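PDB 6EDI: glucokinase from Leishmania braziliensis MHOM/BR/75/M2904, which probably phosphorylates D-glucose at the expense of ATP and forms a dimer. Local coordinates for residues Thr199-Val207 with Ser217-Tyr228; Lys328-Met339 with Arg368-Met378. All blocks are in the same frame, centred on the assembly; numbering follows the deposited sequence.

Overall arrangement
Contact 1 comes first along the chain and closes before contact 2 opens; their centres lie about 21 Å apart. Contact 1 is part of the mixed sheet ordered 178-182, 389-393, 345-348, 205-210, 214-222, 227-233, where it joins the neighbouring antiparallel strands 205-210 and 214-222 of a beta hairpin, with the start of the edge strand 227-233. Contact 2 packs helix 317-341 against helices 363-373 and 377-382, and helix 317-341 is also what joins the two: its Thr337 OG1 lies 3.6 Å from Met206 CG of strand 205-210. Sheet and helical layer thus form one alpha/beta unit, consistent with the actin-like ATPase fold. Both contacts also reach the second subunit, so each contributes to the dimer interface.

Contact 1 of 2, residues Thr199-Val207 with Ser217-Tyr228; sequences TIGRGRCMV and SLIHYVGVSDSY
Cys205 and Ile219 form a hydrogen-bonded antiparallel pair in the tightly packed, strand-paired part of this hairpin, with Cys205 N 2.9 Å from Ile219 O and Ile219 N answering to Cys205 O. Val207 and Ser217 repeat the pattern, while Met206 and Leu218 make the non-hydrogen-bonded pair between them. On the face carrying Cys205, the Ile219 CD1 methyl lies 4.0 Å from Cys205 CB, and Ile200 CD1 meets Tyr228 CE2 at 3.7 Å. The Tyr228 hydroxyl donates to Gly201 O over 2.6 Å, from above the carbonyl plane. Arg204 is tied down at the dimer interface: NE bonds His220 ND1 at 2.9 Å, almost straight (175°), NH1 Phe341 O, and NH2 Ala232 O of the second subunit.

The loose side belongs to Arg202, Tyr221 and solvent-exposed Asp226. Arg202 places CB over the centre of the Tyr221 ring; its bend at chi2 (-123°) carries CD to 3.2 Å from Tyr221 OH and the guanidinium to Asp226. Asp226 OD1 sits over one guanidinium face, 3.0 Å from Arg202 NE, a salt bridge of charge alone, and accepts from Tyr221 OH.

Helix 157-170 packs on Ile200, Ile219 and Tyr228, helix 317-341 on Met206 and Leu218, and strands 345-348 and 227-233 continue the sheet on either side.

Contact 2 of 2, residues Lys328-Met339 with Arg368-Met378; sequences KNLIGLTAETTM and RLQARLHEHAM
Ile331 and Leu373 anchor the apolar part of this helix pair; the axes of 328-339 and 368-373 approach to 8.7 Å and cross at -39°. Ile331 divides its branches: CG2, anti to the backbone N, reaches Leu373 CB at 3.8 Å, whereas CG1 meets Leu369 CD2 at about a right angle between the side chains. Leu373 CD1 lies over the backbone of Ala335, 3.6 Å from its CA. Further along, Met339 SD rests 3.4 Å from Met378 CB, the two bent methionines crossing almost perpendicularly.

Two basic side chains of the second helix pack on the first. The Arg372 chain, bent at chi2 (56°), lays one face of its guanidinium over Gly332, with NH2 3.7 Å from Gly332 CA; a glycine here lets the flat group come close to the helix. Arg368 brings two like charges close, Lys328 NZ lying 4.4 Å from Arg368 NE; Lys328 NZ has a long, weak ion pair with Asp324.

The hydrogen bond across the contact runs from His376 NE2 to Glu336 OE1 (3.1 Å), the histidine approaching from above the carboxylate plane. ND1 of His376 accepts from Met378 N at 2.9 Å. Bonds at both ring nitrogens, each partner near the ring plane, hold the ring's rotation. Glu336 OE2 is held by Ser241 and by Ser239 of the second subunit.

His376 thus acts as N-cap of helix 377-382, a side-chain cap joined to a His-carboxylate bond where helix 317-341 meets the junction of helices 363-373 and 377-382 at the dimer interface.

Contact 1 of 2, residues Thr199-Val207 with Ser217-Tyr228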
loop_
_atom_site.group_PDB
_atom_site.type_symbol
_atom_site.label_atom_id
_atom_site.label_comp_id
_atom_site.label_asym_id
_atom_site.label_seq_id
_atom_site.Cartn_x
_atom_site.Cartn_y
_atom_site.Cartn_z
ATOM N N THR A 199 -6.591 -9.332 18.847
ATOM C CA THR A 199 -5.650 -9.685 17.792
ATOM C C THR A 199 -5.894 -8.673 16.690
ATOM O O THR A 199 -6.954 -8.035 16.680
ATOM C CB THR A 199 -5.945 -11.103 17.264
ATOM O OG1 THR A 199 -5.126 -11.381 16.120
ATOM C CG2 THR A 199 -7.412 -11.229 16.891
ATOM N N ILE A 200 -4.934 -8.472 15.787
ATOM C CA ILE A 200 -5.244 -7.689 14.583
ATOM C C ILE A 200 -6.035 -8.579 13.638
ATOM O O ILE A 200 -6.796 -8.101 12.798
ATOM C CB ILE A 200 -3.997 -7.155 13.848
ATOM C CG1 ILE A 200 -3.033 -8.290 13.490
ATOM C CG2 ILE A 200 -3.290 -6.088 14.684
ATOM C CD1 ILE A 200 -1.999 -7.878 12.437
ATOM N N GLY A 201 -5.858 -9.887 13.786
ATOM C CA GLY A 201 -6.593 -10.841 12.969
ATOM C C GLY A 201 -5.998 -11.042 11.589
ATOM O O GLY A 201 -4.967 -10.456 11.259
ATOM N N ARG A 202 -6.640 -11.893 10.787
ATOM C CA ARG A 202 -6.173 -12.188 9.431
ATOM C C ARG A 202 -6.741 -11.216 8.397
ATOM O O ARG A 202 -7.702 -11.527 7.675
ATOM C CB ARG A 202 -6.524 -13.623 9.036
ATOM C CG ARG A 202 -5.949 -14.655 9.979
ATOM C CD ARG A 202 -5.082 -15.653 9.242
ATOM N NE ARG A 202 -4.356 -16.506 10.176
ATOM C CZ ARG A 202 -4.593 -17.797 10.347
ATOM N NH1 ARG A 202 -5.524 -18.405 9.621
ATOM N NH2 ARG A 202 -3.882 -18.485 11.230
ATOM N N GLY A 203 -6.129 -10.040 8.331
ATOM C CA GLY A 203 -6.510 -9.015 7.380
ATOM C C GLY A 203 -5.533 -7.864 7.471
ATOM O O GLY A 203 -4.588 -7.896 8.273
ATOM N N ARG A 204 -5.737 -6.843 6.653
ATOM C CA ARG A 204 -4.817 -5.721 6.684
ATOM C C ARG A 204 -4.996 -4.912 7.943
ATOM O O ARG A 204 -6.112 -4.727 8.440
ATOM C CB ARG A 204 -5.009 -4.794 5.484
ATOM C CG ARG A 204 -4.388 -5.297 4.194
ATOM C CD ARG A 204 -4.793 -4.409 3.028
ATOM N NE ARG A 204 -4.155 -4.834 1.787
ATOM C CZ ARG A 204 -4.440 -4.303 0.609
ATOM N NH1 ARG A 204 -5.337 -3.330 0.548
ATOM N NH2 ARG A 204 -3.822 -4.724 -0.488
ATOM N N CYS A 205 -3.875 -4.406 8.435
ATOM C CA CYS A 205 -3.869 -3.454 9.527
ATOM C C CYS A 205 -3.178 -2.170 9.048
ATOM O O CYS A 205 -1.994 -2.177 8.696
ATOM C CB CYS A 205 -3.137 -4.056 10.725
ATOM S SG CYS A 205 -2.988 -2.925 12.094
ATOM N N MET A 206 -3.918 -1.072 9.021
ATOM C CA MET A 206 -3.351 0.227 8.671
ATOM C C MET A 206 -2.862 0.917 9.939
ATOM O O MET A 206 -3.619 1.078 10.902
ATOM C CB MET A 206 -4.388 1.087 7.933
ATOM C CG MET A 206 -3.896 2.481 7.596
ATOM S SD MET A 206 -2.572 2.446 6.383
ATOM C CE MET A 206 -1.733 3.963 6.832
ATOM N N VAL A 207 -1.590 1.302 9.944
ATOM C CA VAL A 207 -0.976 1.877 11.148
ATOM C C VAL A 207 -0.628 3.340 10.920
ATOM O O VAL A 207 0.060 3.672 9.949
ATOM C CB VAL A 207 0.291 1.131 11.524
ATOM C CG1 VAL A 207 0.868 1.681 12.810
ATOM C CG2 VAL A 207 0.004 -0.380 11.646
ATOM N N SER A 217 2.187 3.076 7.941
ATOM C CA SER A 217 2.663 1.818 7.377
ATOM C C SER A 217 1.494 0.849 7.316
ATOM O O SER A 217 0.453 1.048 7.962
ATOM C CB SER A 217 3.818 1.227 8.204
ATOM O OG SER A 217 3.460 1.092 9.570
ATOM N N LEU A 218 1.633 -0.199 6.521
ATOM C CA LEU A 218 0.527 -1.127 6.371
ATOM C C LEU A 218 1.016 -2.536 6.598
ATOM O O LEU A 218 1.995 -2.971 5.964
ATOM C CB LEU A 218 -0.096 -1.000 4.979
ATOM C CG LEU A 218 -1.193 -2.008 4.635
ATOM C CD1 LEU A 218 -2.555 -1.560 5.174
ATOM C CD2 LEU A 218 -1.229 -2.307 3.144
ATOM N N ILE A 219 0.348 -3.244 7.506
ATOM C CA ILE A 219 0.595 -4.664 7.657
ATOM C C ILE A 219 -0.361 -5.336 6.677
ATOM O O ILE A 219 -1.586 -5.296 6.846
ATOM C CB ILE A 219 0.321 -5.183 9.069
ATOM C CG1 ILE A 219 0.991 -4.302 10.132
ATOM C CG2 ILE A 219 0.804 -6.645 9.197
ATOM C CD1 ILE A 219 0.731 -4.750 11.544
ATOM N N HIS A 220 0.196 -5.913 5.622
ATOM C CA HIS A 220 -0.639 -6.581 4.613
ATOM C C HIS A 220 -0.684 -8.069 4.911
ATOM O O HIS A 220 0.362 -8.689 5.099
ATOM C CB HIS A 220 -0.077 -6.329 3.217
ATOM C CG HIS A 220 -0.772 -7.111 2.135
ATOM N ND1 HIS A 220 -2.076 -6.874 1.772
ATOM C CD2 HIS A 220 -0.331 -8.111 1.339
ATOM C CE1 HIS A 220 -2.420 -7.702 0.797
ATOM N NE2 HIS A 220 -1.377 -8.457 0.512
ATOM N N TYR A 221 -1.888 -8.636 4.995
ATOM C CA TYR A 221 -2.027 -10.069 5.219
ATOM C C TYR A 221 -2.060 -10.788 3.885
ATOM O O TYR A 221 -2.746 -10.354 2.964
ATOM C CB TYR A 221 -3.290 -10.416 6.017
ATOM C CG TYR A 221 -3.501 -11.911 6.095
ATOM C CD1 TYR A 221 -2.677 -12.709 6.870
ATOM C CD2 TYR A 221 -4.508 -12.527 5.365
ATOM C CE1 TYR A 221 -2.851 -14.073 6.929
ATOM C CE2 TYR A 221 -4.686 -13.895 5.416
ATOM C CZ TYR A 221 -3.859 -14.660 6.201
ATOM O OH TYR A 221 -4.032 -16.017 6.262
ATOM N N VAL A 222 -1.308 -11.883 3.804
ATOM C CA VAL A 222 -1.128 -12.648 2.571
ATOM C C VAL A 222 -1.734 -14.048 2.714
ATOM O O VAL A 222 -1.144 -14.935 3.342
ATOM C CB VAL A 222 0.373 -12.793 2.211
ATOM C CG1 VAL A 222 0.516 -13.604 0.941
ATOM C CG2 VAL A 222 1.059 -11.426 2.061
ATOM N N GLY A 223 -2.903 -14.264 2.119
ATOM C CA GLY A 223 -3.617 -15.518 2.314
ATOM C C GLY A 223 -2.898 -16.767 1.818
ATOM O O GLY A 223 -3.001 -17.838 2.439
ATOM N N VAL A 224 -2.167 -16.627 0.712
ATOM C CA VAL A 224 -1.489 -17.756 0.066
ATOM C C VAL A 224 -0.530 -18.442 1.018
ATOM O O VAL A 224 -0.506 -19.668 1.114
ATOM C CB VAL A 224 -0.686 -17.307 -1.171
ATOM C CG1 VAL A 224 -0.173 -18.518 -1.930
ATOM C CG2 VAL A 224 -1.534 -16.449 -2.083
ATOM N N SER A 225 0.240 -17.631 1.741
ATOM C CA SER A 225 1.290 -18.117 2.623
ATOM C C SER A 225 0.918 -17.999 4.091
ATOM O O SER A 225 1.723 -18.339 4.965
ATOM C CB SER A 225 2.590 -17.343 2.369
ATOM O OG SER A 225 2.437 -15.949 2.630
ATOM N N ASP A 226 -0.291 -17.510 4.352
ATOM C CA ASP A 226 -0.771 -17.249 5.711
ATOM C C ASP A 226 0.271 -16.463 6.500
ATOM O O ASP A 226 0.696 -16.864 7.591
ATOM C CB ASP A 226 -1.142 -18.554 6.424
ATOM C CG ASP A 226 -1.788 -18.317 7.769
ATOM O OD1 ASP A 226 -2.490 -17.295 7.912
ATOM O OD2 ASP A 226 -1.583 -19.139 8.686
ATOM N N SER A 227 0.718 -15.356 5.919
ATOM C CA SER A 227 1.778 -14.574 6.538
ATOM C C SER A 227 1.482 -13.110 6.299
ATOM O O SER A 227 0.575 -12.767 5.526
ATOM C CB SER A 227 3.134 -14.928 5.932
ATOM O OG SER A 227 3.086 -14.733 4.537
ATOM N N TYR A 228 2.242 -12.247 6.956
ATOM C CA TYR A 228 2.052 -10.813 6.790
ATOM C C TYR A 228 3.324 -10.156 6.259
ATOM O O TYR A 228 4.434 -10.637 6.508
ATOM C CB TYR A 228 1.744 -10.170 8.147
ATOM C CG TYR A 228 0.516 -10.668 8.883
ATOM C CD1 TYR A 228 0.531 -11.871 9.595
ATOM C CD2 TYR A 228 -0.629 -9.901 8.930
ATOM C CE1 TYR A 228 -0.600 -12.304 10.297
ATOM C CE2 TYR A 228 -1.755 -10.316 9.634
ATOM C CZ TYR A 228 -1.733 -11.505 10.312
ATOM O OH TYR A 228 -2.872 -11.892 10.991
#

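Contact 2 of 2, residues Lys328-Met339 with Arg368-Met378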
loop_
_atom_site.group_PDB
_atom_site.type_symbol
_atom_site.label_atom_id
_atom_site.label_comp_id
_atom_site.label_asym_id
_atom_site.label_seq_id
_atom_site.Cartn_x
_atom_site.Cartn_y
_atom_site.Cartn_z
ATOM N N LYS A 328 -9.829 15.119 14.932
ATOM C CA LYS A 328 -10.840 15.057 13.883
ATOM C C LYS A 328 -10.147 14.914 12.532
ATOM O O LYS A 328 -10.578 14.138 11.681
ATOM C CB LYS A 328 -11.744 16.292 13.917
ATOM C CG LYS A 328 -12.871 16.199 14.952
ATOM C CD LYS A 328 -13.983 17.217 14.668
ATOM C CE LYS A 328 -15.056 17.209 15.754
ATOM N NZ LYS A 328 -15.443 15.831 16.156
ATOM N N ASN A 329 -9.053 15.653 12.358
ATOM C CA ASN A 329 -8.261 15.583 11.134
ATOM C C ASN A 329 -7.328 14.376 11.015
ATOM O O ASN A 329 -7.111 13.865 9.904
ATOM C CB ASN A 329 -7.508 16.892 10.931
ATOM C CG ASN A 329 -8.411 17.968 10.364
ATOM O OD1 ASN A 329 -9.243 17.683 9.498
ATOM N ND2 ASN A 329 -8.279 19.191 10.859
ATOM N N LEU A 330 -6.782 13.918 12.139
ATOM C CA LEU A 330 -6.087 12.636 12.127
ATOM C C LEU A 330 -7.039 11.557 11.598
ATOM O O LEU A 330 -6.681 10.765 10.724
ATOM C CB LEU A 330 -5.589 12.263 13.523
ATOM C CG LEU A 330 -4.973 10.857 13.565
ATOM C CD1 LEU A 330 -3.648 10.863 12.811
ATOM C CD2 LEU A 330 -4.788 10.374 15.001
ATOM N N ILE A 331 -8.262 11.549 12.116
ATOM C CA ILE A 331 -9.263 10.592 11.661
ATOM C C ILE A 331 -9.641 10.845 10.189
ATOM O O ILE A 331 -9.869 9.893 9.420
ATOM C CB ILE A 331 -10.504 10.584 12.602
ATOM C CG1 ILE A 331 -10.130 9.986 13.962
ATOM C CG2 ILE A 331 -11.649 9.797 11.985
ATOM C CD1 ILE A 331 -9.720 8.527 13.875
ATOM N N GLY A 332 -9.680 12.117 9.792
ATOM C CA GLY A 332 -9.916 12.461 8.391
ATOM C C GLY A 332 -8.896 11.823 7.453
ATOM O O GLY A 332 -9.253 11.325 6.378
ATOM N N LEU A 333 -7.626 11.830 7.868
ATOM C CA LEU A 333 -6.574 11.129 7.135
ATOM C C LEU A 333 -6.897 9.649 7.095
ATOM O O LEU A 333 -6.801 9.023 6.039
ATOM C CB LEU A 333 -5.197 11.335 7.781
ATOM C CG LEU A 333 -4.093 10.363 7.345
ATOM C CD1 LEU A 333 -3.685 10.533 5.889
ATOM C CD2 LEU A 333 -2.877 10.496 8.246
ATOM N N THR A 334 -7.287 9.086 8.240
ATOM C CA THR A 334 -7.640 7.661 8.265
ATOM C C THR A 334 -8.867 7.330 7.424
ATOM O O THR A 334 -9.047 6.191 7.018
ATOM C CB THR A 334 -7.864 7.113 9.680
ATOM O OG1 THR A 334 -9.037 7.707 10.256
ATOM C CG2 THR A 334 -6.652 7.376 10.564
ATOM N N ALA A 335 -9.739 8.297 7.170
ATOM C CA ALA A 335 -10.861 7.988 6.285
ATOM C C ALA A 335 -10.316 7.671 4.898
ATOM O O ALA A 335 -10.773 6.730 4.221
ATOM C CB ALA A 335 -11.846 9.156 6.229
ATOM N N GLU A 336 -9.335 8.463 4.467
ATOM C CA GLU A 336 -8.653 8.197 3.197
ATOM C C GLU A 336 -7.877 6.871 3.185
ATOM O O GLU A 336 -7.944 6.118 2.215
ATOM C CB GLU A 336 -7.721 9.358 2.810
ATOM C CG GLU A 336 -8.409 10.714 2.590
ATOM C CD GLU A 336 -9.698 10.647 1.774
ATOM O OE1 GLU A 336 -9.840 9.801 0.860
ATOM O OE2 GLU A 336 -10.588 11.476 2.044
ATOM N N THR A 337 -7.140 6.573 4.250
ATOM C CA THR A 337 -6.336 5.346 4.254
ATOM C C THR A 337 -7.226 4.113 4.358
ATOM O O THR A 337 -6.942 3.074 3.747
ATOM C CB THR A 337 -5.250 5.355 5.363
ATOM O OG1 THR A 337 -5.865 5.394 6.660
ATOM C CG2 THR A 337 -4.342 6.576 5.195
ATOM N N THR A 338 -8.326 4.250 5.102
ATOM C CA THR A 338 -9.279 3.169 5.298
ATOM C C THR A 338 -9.949 2.854 3.973
ATOM O O THR A 338 -10.121 1.682 3.605
ATOM C CB THR A 338 -10.332 3.536 6.352
ATOM O OG1 THR A 338 -9.677 3.756 7.617
ATOM C CG2 THR A 338 -11.376 2.447 6.500
ATOM N N MET A 339 -10.340 3.888 3.237
ATOM C CA MET A 339 -10.881 3.627 1.907
ATOM C C MET A 339 -9.841 3.002 0.958
ATOM O O MET A 339 -10.144 2.042 0.271
ATOM C CB MET A 339 -11.482 4.904 1.300
ATOM C CG MET A 339 -12.148 4.662 -0.062
ATOM S SD MET A 339 -13.582 3.585 0.043
ATOM C CE MET A 339 -13.078 2.257 -1.039
ATOM N N ARG A 368 -17.820 11.355 18.195
ATOM C CA ARG A 368 -17.604 12.433 17.232
ATOM C C ARG A 368 -16.454 12.140 16.260
ATOM O O ARG A 368 -16.441 12.649 15.138
ATOM C CB ARG A 368 -17.371 13.755 17.966
ATOM C CG ARG A 368 -18.563 14.169 18.823
ATOM C CD ARG A 368 -19.845 14.179 17.998
ATOM N NE ARG A 368 -19.773 15.210 16.969
ATOM C CZ ARG A 368 -20.088 16.486 17.173
ATOM N NH1 ARG A 368 -20.522 16.885 18.365
ATOM N NH2 ARG A 368 -19.973 17.364 16.181
ATOM N N LEU A 369 -15.489 11.328 16.690
ATOM C CA LEU A 369 -14.419 10.891 15.799
ATOM C C LEU A 369 -14.939 9.915 14.763
ATOM O O LEU A 369 -14.591 10.012 13.585
ATOM C CB LEU A 369 -13.294 10.239 16.589
ATOM C CG LEU A 369 -12.434 11.190 17.406
ATOM C CD1 LEU A 369 -11.300 10.423 18.059
ATOM C CD2 LEU A 369 -11.902 12.304 16.532
ATOM N N GLN A 370 -15.760 8.965 15.206
ATOM C CA GLN A 370 -16.403 8.017 14.313
ATOM C C GLN A 370 -17.335 8.784 13.377
ATOM O O GLN A 370 -17.507 8.424 12.213
ATOM C CB GLN A 370 -17.175 6.952 15.120
ATOM C CG GLN A 370 -17.527 5.715 14.325
ATOM C CD GLN A 370 -18.282 4.663 15.122
ATOM O OE1 GLN A 370 -18.982 4.974 16.087
ATOM N NE2 GLN A 370 -18.162 3.403 14.698
ATOM N N ALA A 371 -17.919 9.862 13.888
ATOM C CA ALA A 371 -18.763 10.722 13.061
ATOM C C ALA A 371 -17.948 11.306 11.918
ATOM O O ALA A 371 -18.397 11.352 10.768
ATOM C CB ALA A 371 -19.384 11.840 13.903
ATOM N N ARG A 372 -16.745 11.757 12.235
ATOM C CA ARG A 372 -15.892 12.366 11.229
ATOM C C ARG A 372 -15.503 11.364 10.151
ATOM O O ARG A 372 -15.583 11.665 8.955
ATOM C CB ARG A 372 -14.637 12.927 11.880
ATOM C CG ARG A 372 -13.641 13.471 10.882
ATOM C CD ARG A 372 -14.267 14.537 9.994
ATOM N NE ARG A 372 -13.315 15.043 9.015
ATOM C CZ ARG A 372 -13.083 14.455 7.845
ATOM N NH1 ARG A 372 -13.717 13.339 7.539
ATOM N NH2 ARG A 372 -12.211 14.972 6.988
ATOM N N LEU A 373 -15.060 10.183 10.580
ATOM C CA LEU A 373 -14.687 9.128 9.639
ATOM C C LEU A 373 -15.815 8.939 8.648
ATOM O O LEU A 373 -15.594 8.822 7.438
ATOM C CB LEU A 373 -14.439 7.819 10.391
ATOM C CG LEU A 373 -13.835 6.683 9.578
ATOM C CD1 LEU A 373 -12.345 6.942 9.394
ATOM C CD2 LEU A 373 -14.089 5.348 10.255
ATOM N N HIS A 374 -17.038 8.963 9.170
ATOM C CA HIS A 374 -18.215 8.672 8.373
ATOM C C HIS A 374 -18.654 9.781 7.414
ATOM O O HIS A 374 -19.634 9.603 6.696
ATOM C CB HIS A 374 -19.380 8.235 9.275
ATOM C CG HIS A 374 -19.164 6.911 9.945
ATOM N ND1 HIS A 374 -20.151 6.277 10.674
ATOM C CD2 HIS A 374 -18.087 6.091 9.987
ATOM C CE1 HIS A 374 -19.689 5.131 11.140
ATOM N NE2 HIS A 374 -18.437 4.994 10.738
ATOM N N GLU A 375 -17.922 10.895 7.371
ATOM C CA GLU A 375 -18.237 11.975 6.430
ATOM C C GLU A 375 -17.756 11.684 5.012
ATOM O O GLU A 375 -18.173 12.356 4.066
ATOM C CB GLU A 375 -17.654 13.316 6.900
ATOM C CG GLU A 375 -18.048 13.721 8.330
ATOM C CD GLU A 375 -17.527 15.099 8.730
ATOM O OE1 GLU A 375 -16.967 15.817 7.867
ATOM O OE2 GLU A 375 -17.676 15.464 9.919
ATOM N N HIS A 376 -16.870 10.694 4.876
ATOM C CA HIS A 376 -16.287 10.318 3.586
ATOM C C HIS A 376 -17.381 9.898 2.606
ATOM O O HIS A 376 -18.326 9.212 2.987
ATOM C CB HIS A 376 -15.298 9.152 3.754
ATOM C CG HIS A 376 -14.393 8.956 2.575
ATOM N ND1 HIS A 376 -14.813 8.369 1.398
ATOM C CD2 HIS A 376 -13.091 9.286 2.389
ATOM C CE1 HIS A 376 -13.810 8.340 0.540
ATOM N NE2 HIS A 376 -12.751 8.893 1.115
ATOM N N ALA A 377 -17.238 10.301 1.349
ATOM C CA ALA A 377 -18.238 10.005 0.313
ATOM C C ALA A 377 -18.519 8.516 0.182
ATOM O O ALA A 377 -19.624 8.113 -0.191
ATOM C CB ALA A 377 -17.795 10.563 -1.024
ATOM N N MET A 378 -17.513 7.699 0.462
ATOM C CA MET A 378 -17.643 6.256 0.251
ATOM C C MET A 378 -18.236 5.542 1.463
ATOM O O MET A 378 -18.640 4.373 1.379
ATOM C CB MET A 378 -16.282 5.657 -0.120
ATOM C CG MET A 378 -15.696 6.243 -1.407
ATOM S SD MET A 378 -16.688 5.778 -2.853
ATOM C CE MET A 378 -16.134 4.095 -3.104
#